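Local coordinates for uncharacterized protein AF_1382 (Archaeoglobus fulgidus, PDB 3OV8) that is uncharacterised but has the helix and strand order of a winged helix-turn-helix domain, so it probably binds DNA, at residues Val31-Ile36 and Tyr46-Ile51. Numbering follows the deposited sequence.
Sequences VYIQYI and YVWLII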
# COMPACT_ATOMS: atom_id res chain seq x y z
N VAL A 31 17.20 -5.18 -14.55
CA VAL A 31 16.19 -6.05 -13.98
C VAL A 31 15.49 -6.86 -15.06
O VAL A 31 14.75 -6.30 -15.88
CB VAL A 31 15.14 -5.25 -13.18
CG1 VAL A 31 14.22 -6.23 -12.43
CG2 VAL A 31 15.82 -4.31 -12.20
N TYR A 32 15.70 -8.16 -15.05
CA TYR A 32 15.09 -9.04 -16.04
C TYR A 32 13.81 -9.62 -15.51
O TYR A 32 13.70 -9.98 -14.34
CB TYR A 32 16.05 -10.18 -16.38
CG TYR A 32 17.41 -9.68 -16.77
CD1 TYR A 32 17.57 -8.90 -17.90
CD2 TYR A 32 18.53 -9.97 -16.00
CE1 TYR A 32 18.80 -8.45 -18.28
CE2 TYR A 32 19.77 -9.51 -16.36
CZ TYR A 32 19.91 -8.75 -17.51
OH TYR A 32 21.15 -8.28 -17.88
N ILE A 33 12.81 -9.76 -16.38
CA ILE A 33 11.54 -10.28 -15.91
C ILE A 33 11.69 -11.68 -15.31
O ILE A 33 11.02 -12.00 -14.34
CB ILE A 33 10.46 -10.25 -17.02
CG1 ILE A 33 9.06 -10.31 -16.39
CG2 ILE A 33 10.70 -11.35 -18.04
CD1 ILE A 33 7.97 -9.68 -17.23
N GLN A 34 12.58 -12.48 -15.88
CA GLN A 34 12.87 -13.82 -15.37
C GLN A 34 13.41 -13.78 -13.95
O GLN A 34 13.09 -14.63 -13.13
CB GLN A 34 13.93 -14.51 -16.24
CG GLN A 34 13.54 -14.67 -17.67
CD GLN A 34 14.23 -13.67 -18.57
OE1 GLN A 34 14.19 -12.46 -18.34
NE2 GLN A 34 14.87 -14.18 -19.62
N TYR A 35 14.25 -12.79 -13.68
CA TYR A 35 14.79 -12.66 -12.34
C TYR A 35 13.68 -12.34 -11.33
O TYR A 35 13.63 -12.92 -10.24
CB TYR A 35 15.87 -11.59 -12.30
CG TYR A 35 16.22 -11.21 -10.89
CD1 TYR A 35 17.11 -11.97 -10.15
CD2 TYR A 35 15.61 -10.13 -10.28
CE1 TYR A 35 17.42 -11.63 -8.83
CE2 TYR A 35 15.90 -9.79 -8.98
CZ TYR A 35 16.80 -10.54 -8.26
OH TYR A 35 17.08 -10.17 -6.95
N ILE A 36 12.79 -11.41 -11.68
CA ILE A 36 11.71 -11.06 -10.78
C ILE A 36 10.89 -12.30 -10.43
O ILE A 36 10.54 -12.52 -9.27
CB ILE A 36 10.78 -10.01 -11.39
CG1 ILE A 36 11.56 -8.70 -11.64
CG2 ILE A 36 9.58 -9.78 -10.48
CD1 ILE A 36 10.82 -7.71 -12.56
N TYR A 46 1.80 -14.17 -14.55
CA TYR A 46 1.29 -13.18 -13.58
C TYR A 46 2.23 -11.99 -13.40
O TYR A 46 1.80 -10.84 -13.32
CB TYR A 46 1.04 -13.82 -12.22
CG TYR A 46 0.35 -12.86 -11.28
CD1 TYR A 46 -1.01 -12.59 -11.43
CD2 TYR A 46 1.05 -12.19 -10.28
CE1 TYR A 46 -1.66 -11.71 -10.59
CE2 TYR A 46 0.40 -11.29 -9.43
CZ TYR A 46 -0.96 -11.06 -9.59
OH TYR A 46 -1.63 -10.19 -8.76
N VAL A 47 3.53 -12.27 -13.32
CA VAL A 47 4.51 -11.19 -13.25
C VAL A 47 4.38 -10.27 -14.47
O VAL A 47 4.39 -9.04 -14.35
CB VAL A 47 5.95 -11.75 -13.17
CG1 VAL A 47 6.96 -10.62 -13.34
CG2 VAL A 47 6.15 -12.46 -11.84
N TRP A 48 4.24 -10.87 -15.64
CA TRP A 48 4.11 -10.10 -16.87
C TRP A 48 2.88 -9.21 -16.79
O TRP A 48 2.94 -8.04 -17.14
CB TRP A 48 4.01 -11.03 -18.08
CG TRP A 48 4.23 -10.35 -19.41
CD1 TRP A 48 5.43 -10.00 -19.96
CD2 TRP A 48 3.22 -9.98 -20.36
NE1 TRP A 48 5.23 -9.42 -21.19
CE2 TRP A 48 3.89 -9.40 -21.46
CE3 TRP A 48 1.83 -10.08 -20.39
CZ2 TRP A 48 3.20 -8.91 -22.58
CZ3 TRP A 48 1.15 -9.60 -21.49
CH2 TRP A 48 1.83 -9.02 -22.57
N LEU A 49 1.77 -9.78 -16.31
CA LEU A 49 0.51 -9.01 -16.19
C LEU A 49 0.66 -7.79 -15.27
O LEU A 49 0.22 -6.68 -15.60
CB LEU A 49 -0.62 -9.92 -15.67
CG LEU A 49 -1.98 -9.30 -15.33
CD1 LEU A 49 -3.09 -10.34 -15.47
CD2 LEU A 49 -1.98 -8.70 -13.93
N ILE A 50 1.26 -8.01 -14.10
CA ILE A 50 1.53 -6.92 -13.17
C ILE A 50 2.47 -5.86 -13.74
O ILE A 50 2.25 -4.66 -13.54
CB ILE A 50 2.08 -7.46 -11.83
CG1 ILE A 50 1.02 -8.29 -11.11
CG2 ILE A 50 2.60 -6.31 -10.97
CD1 ILE A 50 -0.30 -7.55 -10.91
N ILE A 51 3.53 -6.29 -14.44
CA ILE A 51 4.46 -5.37 -15.08
C ILE A 51 3.71 -4.48 -16.07
O ILE A 51 3.94 -3.27 -16.12
CB ILE A 51 5.58 -6.14 -15.84
CG1 ILE A 51 6.51 -6.84 -14.84
CG2 ILE A 51 6.37 -5.20 -16.76
CD1 ILE A 51 7.08 -5.95 -13.78
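Ile33 reaches from the first turn of helix 33-39 to helix 44-56, where its outer atoms settle among Val47, Trp48 and Ile51. The branch that does this is CG1, set anti to the backbone N (chi1 -160°) and continued by a nearly extended second torsion, which carries CD1 well beyond its own helix. Between Val31-Ile36 and Tyr46-Ile51 the nearest CA atoms, those of Ile33 and Trp48, are 7.5 Å apart; isoleucine suits the place because its branched chain is wholly apolar and reaches far enough for CG1 and CD1 to touch three partners. Along that arm, Ile33 CG1 lies 3.7 Å from Val47 CG1, the two side chains passing alongside each other in opposite senses. The methyl at its end, Ile33 CD1, meets Trp48 CD1 at 3.7 Å; it comes to the pyrrole edge near the ring plane and not over the face, so the contact is ordinary van der Waals packing. Ile51 CG1 also touches this methyl, from a direction roughly at right angles to that of the ring, 4.0 Å from Ile33 CD1.

One turn further on, Ile36 meets the inner part of the same surface. Its CG2, anti to the backbone N, lies 4.0 Å from Val47 CG1, so this single valine methyl touches both isoleucines. Short and beta-branched, Val47 offers a compact methyl to both, while Ile36 CD1 and Ile51 CD1 meet more loosely at 4.3 Å. Ile71 of strand 68-73 and Ile21 of helix 12-26 extend the apolar cluster round Ile36.

Helices 33-39 and 44-56, joined by a short connection, correspond in order to a helix-turn-helix, the second being the probable recognition helix. No hydrogen bond crosses between Val31-Ile36 and Tyr46-Ile51: this contact is wholly apolar and imposes no fixed bond directions, so its specificity rests on the fit of branched side chains, with the tryptophan edge at the exposed margin.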